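PDB 1O5K: 4-hydroxy-tetrahydrodipicolinate synthase from Thermotoga maritima, which probably catalyses the condensation of pyruvate with aspartate-beta-semialdehyde to 4-hydroxy-tetrahydrodipicolinate, a step of lysine biosynthesis. Local coordinates for residues Q102-G107 / R136-I141; V111-P116 / Y127-Y132. All blocks are in the same frame, centred on the assembly; numbering follows the deposited sequence.

In the fold
Both contacts lie on one flank of the TIM barrel, their centres about 13 Å apart, and contact 2 is nested in the chain loop that contact 1 closes. Contact 2 is core: all six touching residues are buried between strand 110-114 and helix 123-134, where two aromatic rings pack with a valine and a proline and their polar ends reach strand carbonyls, one directly and one through water. Contact 1 is only partly buried, joining the end of helix 93-106 to the loop that leaves helix 123-134, and a carboxylate does most of its polar work. V111 connects them: its N probably donates a hydrogen bond to G140 O, and its CG1 packs on A103 and L139.

Contact 1 of 2, residues Q102-G107 / R136-I141; sequences QAEKLG and RTDLGI
The carboxylate of E104 meets the backbone N of D138 on the syn side of OE1, with the donor 29° out of the carboxylate plane; the N-OE1 distance is 3.2 Å. The carboxylate of D138 is turned 79° from that of E104, so the two flat groups stand nearly perpendicular. In the TIM barrel this contact joins the C-terminal turns of helix 93-106 to the loop that runs from helix 123-134 into strand 141-144.

The other oxygen, E104 OE2, lies 2.9 Å from T137 OG1 in a weak hydrogen bond. T137 OG1 also accepts from L139 N at 3.0 Å, an ST turn that fixes the loop just where the glutamate grips it. A water bridges E104 OE2 and R136 O, so the two carboxylate oxygens together reach three successive loop residues. The chain of E104 gets there by being extended, with CG anti to the backbone N (chi1 -174°).

Closer to the backbone of E104, L139 runs past this side chain in the opposite direction, its CG 3.9 Å from E104 CB. The carboxylate oxygens E104 OE1 and D138 OD2 are 4.3 Å apart, a like-charge approach that solvent round the exposed D138 would probably soften. Deeper in, L139 CD1 rests against the helix backbone, 3.7 Å from E104 CA.

Contact 2 of 2, residues V111-P116 / Y127-Y132; sequences VLVVTP and YQHYKY
One direct hydrogen bond joins the segments: Y130 OH donates to V113 O at 2.7 Å. The hydroxyl sits 35° out of the carbonyl plane, off the lone-pair direction, while V113 O itself lies at the edge of the phenol ring, in its plane. T115 N is also close to Y130 OH, but the angle is too poor for a bond. A second polar link runs through water, which donates to V114 O and lies 2.8 Å from H129 NE2. The other ring nitrogen, H129 ND1, is bonded to T93 OG1 on the preceding helix, so both nitrogens of this buried imidazole have partners.

These links tie strand 110-114 to helix 123-134, two elements of the beta-alpha-beta unit completed by strand 141-144 in the TIM barrel. The axes of strand 111-114 and helix 127-132 are nearly antiparallel, at 156°, and approach to 10.9 Å, a gap that the side chains span.

Among the ring contacts, P116 CG makes a CH-pi interaction over one face of H129, 3.6 Å from the ring centroid and 10° off the normal. H129 in turn directs its CD2 edge over a face of Y130, the ring planes nearly perpendicular. P284 of the second subunit packs on both P116 and H129. The apolar part is V113, whose CG1, anti to the backbone N, reaches Y130 CE1 at 3.6 Å. On the strand's other side, V114 points away from the helix and touches Y144, the predicted proton donor/acceptor.

Contact 1 of 2, residues Q102-G107 / R136-I141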
loop_
_atom_site.group_PDB
_atom_site.type_symbol
_atom_site.label_atom_id
_atom_site.label_comp_id
_atom_site.label_asym_id
_atom_site.label_seq_id
_atom_site.Cartn_x
_atom_site.Cartn_y
_atom_site.Cartn_z
ATOM N N GLN A 102 -26.810 26.941 -6.584
ATOM C CA GLN A 102 -26.146 28.050 -7.272
ATOM C C GLN A 102 -25.832 27.730 -8.737
ATOM O O GLN A 102 -26.167 28.533 -9.629
ATOM C CB GLN A 102 -24.890 28.487 -6.511
ATOM C CG GLN A 102 -25.300 29.192 -5.162
ATOM C CD GLN A 102 -24.118 29.712 -4.297
ATOM O OE1 GLN A 102 -24.295 30.643 -3.503
ATOM N NE2 GLN A 102 -22.944 29.100 -4.440
ATOM N N ALA A 103 -25.244 26.565 -9.004
ATOM C CA ALA A 103 -24.965 26.169 -10.387
ATOM C C ALA A 103 -26.238 26.023 -11.193
ATOM O O ALA A 103 -26.300 26.470 -12.348
ATOM C CB ALA A 103 -24.176 24.889 -10.436
ATOM N N GLU A 104 -27.272 25.403 -10.589
ATOM C CA GLU A 104 -28.566 25.287 -11.237
ATOM C C GLU A 104 -29.067 26.668 -11.631
ATOM O O GLU A 104 -29.429 26.931 -12.794
ATOM C CB GLU A 104 -29.551 24.569 -10.291
ATOM C CG GLU A 104 -30.907 24.268 -10.906
ATOM C CD GLU A 104 -31.710 23.260 -10.084
ATOM O OE1 GLU A 104 -32.658 22.636 -10.682
ATOM O OE2 GLU A 104 -31.381 23.080 -8.875
ATOM N N LYS A 105 -29.113 27.576 -10.667
ATOM C CA LYS A 105 -29.639 28.899 -10.943
ATOM C C LYS A 105 -28.862 29.637 -12.043
ATOM O O LYS A 105 -29.466 30.409 -12.807
ATOM C CB LYS A 105 -29.717 29.741 -9.668
ATOM C CG LYS A 105 -31.014 29.565 -8.889
ATOM C CD LYS A 105 -31.081 28.271 -8.077
ATOM C CE LYS A 105 -32.443 28.049 -7.409
ATOM N NZ LYS A 105 -33.389 27.263 -8.265
ATOM N N LEU A 106 -27.560 29.405 -12.142
ATOM C CA LEU A 106 -26.741 30.020 -13.202
ATOM C C LEU A 106 -26.953 29.418 -14.581
ATOM O O LEU A 106 -26.497 29.970 -15.592
ATOM C CB LEU A 106 -25.275 29.921 -12.864
ATOM C CG LEU A 106 -24.864 30.741 -11.664
ATOM C CD1 LEU A 106 -23.433 30.413 -11.298
ATOM C CD2 LEU A 106 -25.050 32.256 -11.962
ATOM N N GLY A 107 -27.624 28.281 -14.615
ATOM C CA GLY A 107 -27.932 27.620 -15.856
ATOM C C GLY A 107 -26.930 26.576 -16.289
ATOM O O GLY A 107 -26.894 26.255 -17.448
ATOM N N ARG A 136 -33.325 17.225 -4.127
ATOM C CA ARG A 136 -33.479 18.657 -3.978
ATOM C C ARG A 136 -32.996 19.496 -5.156
ATOM O O ARG A 136 -32.917 20.700 -5.047
ATOM C CB ARG A 136 -32.795 19.096 -2.686
ATOM C CG ARG A 136 -33.587 18.720 -1.479
ATOM C CD ARG A 136 -32.828 18.809 -0.123
ATOM N NE ARG A 136 -33.689 18.329 0.970
ATOM C CZ ARG A 136 -33.943 17.048 1.266
ATOM N NH1 ARG A 136 -33.426 16.042 0.565
ATOM N NH2 ARG A 136 -34.733 16.762 2.284
ATOM N N THR A 137 -32.701 18.870 -6.284
ATOM C CA THR A 137 -32.297 19.600 -7.479
ATOM C C THR A 137 -32.887 18.895 -8.664
ATOM O O THR A 137 -33.126 17.672 -8.619
ATOM C CB THR A 137 -30.743 19.726 -7.617
ATOM O OG1 THR A 137 -30.406 20.331 -8.874
ATOM C CG2 THR A 137 -30.026 18.375 -7.674
ATOM N N ASP A 138 -33.142 19.656 -9.715
ATOM C CA ASP A 138 -33.507 19.083 -11.010
ATOM C C ASP A 138 -32.334 18.779 -11.936
ATOM O O ASP A 138 -32.520 18.148 -12.994
ATOM C CB ASP A 138 -34.464 20.023 -11.717
ATOM C CG ASP A 138 -35.847 19.963 -11.132
ATOM O OD1 ASP A 138 -36.222 18.848 -10.680
ATOM O OD2 ASP A 138 -36.636 20.955 -11.077
ATOM N N LEU A 139 -31.146 19.223 -11.552
ATOM C CA LEU A 139 -29.946 19.019 -12.364
ATOM C C LEU A 139 -29.454 17.585 -12.345
ATOM O O LEU A 139 -29.630 16.868 -11.358
ATOM C CB LEU A 139 -28.794 19.870 -11.860
ATOM C CG LEU A 139 -28.641 21.319 -12.266
ATOM C CD1 LEU A 139 -27.320 21.832 -11.717
ATOM C CD2 LEU A 139 -28.753 21.500 -13.792
ATOM N N GLY A 140 -28.811 17.194 -13.436
ATOM C CA GLY A 140 -28.054 15.957 -13.506
ATOM C C GLY A 140 -26.777 16.043 -12.662
ATOM O O GLY A 140 -26.052 17.046 -12.708
ATOM N N ILE A 141 -26.502 14.983 -11.898
ATOM C CA ILE A 141 -25.412 14.960 -10.947
ATOM C C ILE A 141 -24.459 13.845 -11.376
ATOM O O ILE A 141 -24.872 12.712 -11.617
ATOM C CB ILE A 141 -25.958 14.645 -9.547
ATOM C CG1 ILE A 141 -26.960 15.699 -9.084
ATOM C CG2 ILE A 141 -24.833 14.472 -8.526
ATOM C CD1 ILE A 141 -27.828 15.187 -7.913
HETATM O O HOH W 1 -33.091 23.399 -6.235
#

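Contact 2 of 2, residues V111-P116 / Y127-Y132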
loop_
_atom_site.group_PDB
_atom_site.type_symbol
_atom_site.label_atom_id
_atom_site.label_comp_id
_atom_site.label_asym_id
_atom_site.label_seq_id
_atom_site.Cartn_x
_atom_site.Cartn_y
_atom_site.Cartn_z
ATOM N N VAL A 111 -23.922 18.997 -12.582
ATOM C CA VAL A 111 -22.898 19.247 -11.600
ATOM C C VAL A 111 -22.041 18.000 -11.378
ATOM O O VAL A 111 -22.535 16.821 -11.470
ATOM C CB VAL A 111 -23.475 19.747 -10.214
ATOM C CG1 VAL A 111 -23.919 21.191 -10.257
ATOM C CG2 VAL A 111 -24.584 18.832 -9.779
ATOM N N LEU A 112 -20.780 18.227 -11.052
ATOM C CA LEU A 112 -19.850 17.177 -10.701
ATOM C C LEU A 112 -19.645 17.279 -9.196
ATOM O O LEU A 112 -19.294 18.332 -8.702
ATOM C CB LEU A 112 -18.533 17.389 -11.464
ATOM C CG LEU A 112 -17.431 16.325 -11.246
ATOM C CD1 LEU A 112 -17.859 15.036 -11.917
ATOM C CD2 LEU A 112 -16.084 16.738 -11.775
ATOM N N VAL A 113 -19.970 16.227 -8.459
ATOM C CA VAL A 113 -19.985 16.306 -7.010
ATOM C C VAL A 113 -19.081 15.247 -6.413
ATOM O O VAL A 113 -19.409 14.047 -6.383
ATOM C CB VAL A 113 -21.411 16.120 -6.475
ATOM C CG1 VAL A 113 -21.457 16.100 -4.982
ATOM C CG2 VAL A 113 -22.356 17.171 -7.030
ATOM N N VAL A 114 -17.908 15.700 -5.971
ATOM C CA VAL A 114 -16.932 14.802 -5.415
ATOM C C VAL A 114 -17.475 14.195 -4.130
ATOM O O VAL A 114 -18.242 14.830 -3.384
ATOM C CB VAL A 114 -15.563 15.532 -5.186
ATOM C CG1 VAL A 114 -15.685 16.611 -4.156
ATOM C CG2 VAL A 114 -14.421 14.553 -4.949
ATOM N N THR A 115 -17.118 12.950 -3.887
ATOM C CA THR A 115 -17.343 12.374 -2.545
ATOM C C THR A 115 -16.704 13.312 -1.522
ATOM O O THR A 115 -15.584 13.802 -1.714
ATOM C CB THR A 115 -16.646 11.008 -2.378
ATOM O OG1 THR A 115 -15.246 11.170 -2.585
ATOM C CG2 THR A 115 -17.124 9.969 -3.403
ATOM N N PRO A 116 -17.406 13.588 -0.430
ATOM C CA PRO A 116 -16.828 14.344 0.661
ATOM C C PRO A 116 -15.420 13.898 1.005
ATOM O O PRO A 116 -15.155 12.705 1.231
ATOM C CB PRO A 116 -17.777 14.077 1.811
ATOM C CG PRO A 116 -19.137 13.992 1.072
ATOM C CD PRO A 116 -18.827 13.239 -0.179
ATOM N N TYR A 127 -24.184 7.367 0.268
ATOM C CA TYR A 127 -25.510 7.214 -0.293
ATOM C C TYR A 127 -26.427 8.328 0.181
ATOM O O TYR A 127 -27.103 8.960 -0.651
ATOM C CB TYR A 127 -26.068 5.858 0.093
ATOM C CG TYR A 127 -27.453 5.616 -0.401
ATOM C CD1 TYR A 127 -27.688 5.295 -1.727
ATOM C CD2 TYR A 127 -28.513 5.679 0.450
ATOM C CE1 TYR A 127 -29.006 5.034 -2.179
ATOM C CE2 TYR A 127 -29.837 5.447 0.016
ATOM C CZ TYR A 127 -30.068 5.127 -1.312
ATOM O OH TYR A 127 -31.382 4.848 -1.726
ATOM N N GLN A 128 -26.475 8.560 1.504
ATOM C CA GLN A 128 -27.351 9.593 2.055
ATOM C C GLN A 128 -27.026 11.005 1.550
ATOM O O GLN A 128 -27.948 11.801 1.345
ATOM C CB GLN A 128 -27.409 9.516 3.595
ATOM C CG GLN A 128 -28.121 8.289 4.107
ATOM C CD GLN A 128 -29.600 8.295 3.814
ATOM O OE1 GLN A 128 -30.181 9.347 3.566
ATOM N NE2 GLN A 128 -30.220 7.121 3.855
ATOM N N HIS A 129 -25.725 11.303 1.388
ATOM C CA HIS A 129 -25.234 12.574 0.845
ATOM C C HIS A 129 -25.806 12.824 -0.554
ATOM O O HIS A 129 -26.428 13.841 -0.783
ATOM C CB HIS A 129 -23.700 12.551 0.839
ATOM C CG HIS A 129 -23.041 13.736 0.221
ATOM N ND1 HIS A 129 -22.906 14.953 0.864
ATOM C CD2 HIS A 129 -22.372 13.846 -0.949
ATOM C CE1 HIS A 129 -22.195 15.768 0.092
ATOM N NE2 HIS A 129 -21.868 15.122 -1.018
ATOM N N TYR A 130 -25.611 11.864 -1.464
ATOM C CA TYR A 130 -26.096 12.002 -2.850
ATOM C C TYR A 130 -27.624 11.975 -2.901
ATOM O O TYR A 130 -28.224 12.694 -3.702
ATOM C CB TYR A 130 -25.476 10.927 -3.720
ATOM C CG TYR A 130 -24.009 11.197 -3.986
ATOM C CD1 TYR A 130 -23.621 12.260 -4.822
ATOM C CD2 TYR A 130 -22.998 10.448 -3.378
ATOM C CE1 TYR A 130 -22.282 12.563 -4.970
ATOM C CE2 TYR A 130 -21.676 10.732 -3.588
ATOM C CZ TYR A 130 -21.328 11.795 -4.387
ATOM O OH TYR A 130 -19.975 12.087 -4.581
ATOM N N LYS A 131 -28.252 11.184 -2.030
ATOM C CA LYS A 131 -29.717 11.151 -1.986
ATOM C C LYS A 131 -30.300 12.519 -1.608
ATOM O O LYS A 131 -31.259 13.035 -2.225
ATOM C CB LYS A 131 -30.208 10.117 -0.984
ATOM C CG LYS A 131 -31.732 10.008 -1.003
ATOM C CD LYS A 131 -32.235 8.663 -0.558
ATOM C CE LYS A 131 -32.718 8.674 0.879
ATOM N NZ LYS A 131 -31.572 8.604 1.798
ATOM N N TYR A 132 -29.763 13.076 -0.542
ATOM C CA TYR A 132 -30.186 14.384 -0.058
ATOM C C TYR A 132 -30.125 15.404 -1.170
ATOM O O TYR A 132 -31.076 16.153 -1.398
ATOM C CB TYR A 132 -29.326 14.858 1.100
ATOM C CG TYR A 132 -29.793 16.153 1.749
ATOM C CD1 TYR A 132 -30.781 16.144 2.731
ATOM C CD2 TYR A 132 -29.238 17.375 1.393
ATOM C CE1 TYR A 132 -31.209 17.336 3.343
ATOM C CE2 TYR A 132 -29.673 18.559 1.979
ATOM C CZ TYR A 132 -30.642 18.523 2.959
ATOM O OH TYR A 132 -31.061 19.683 3.552
HETATM O O HOH W 2 -19.836 16.598 -2.216
#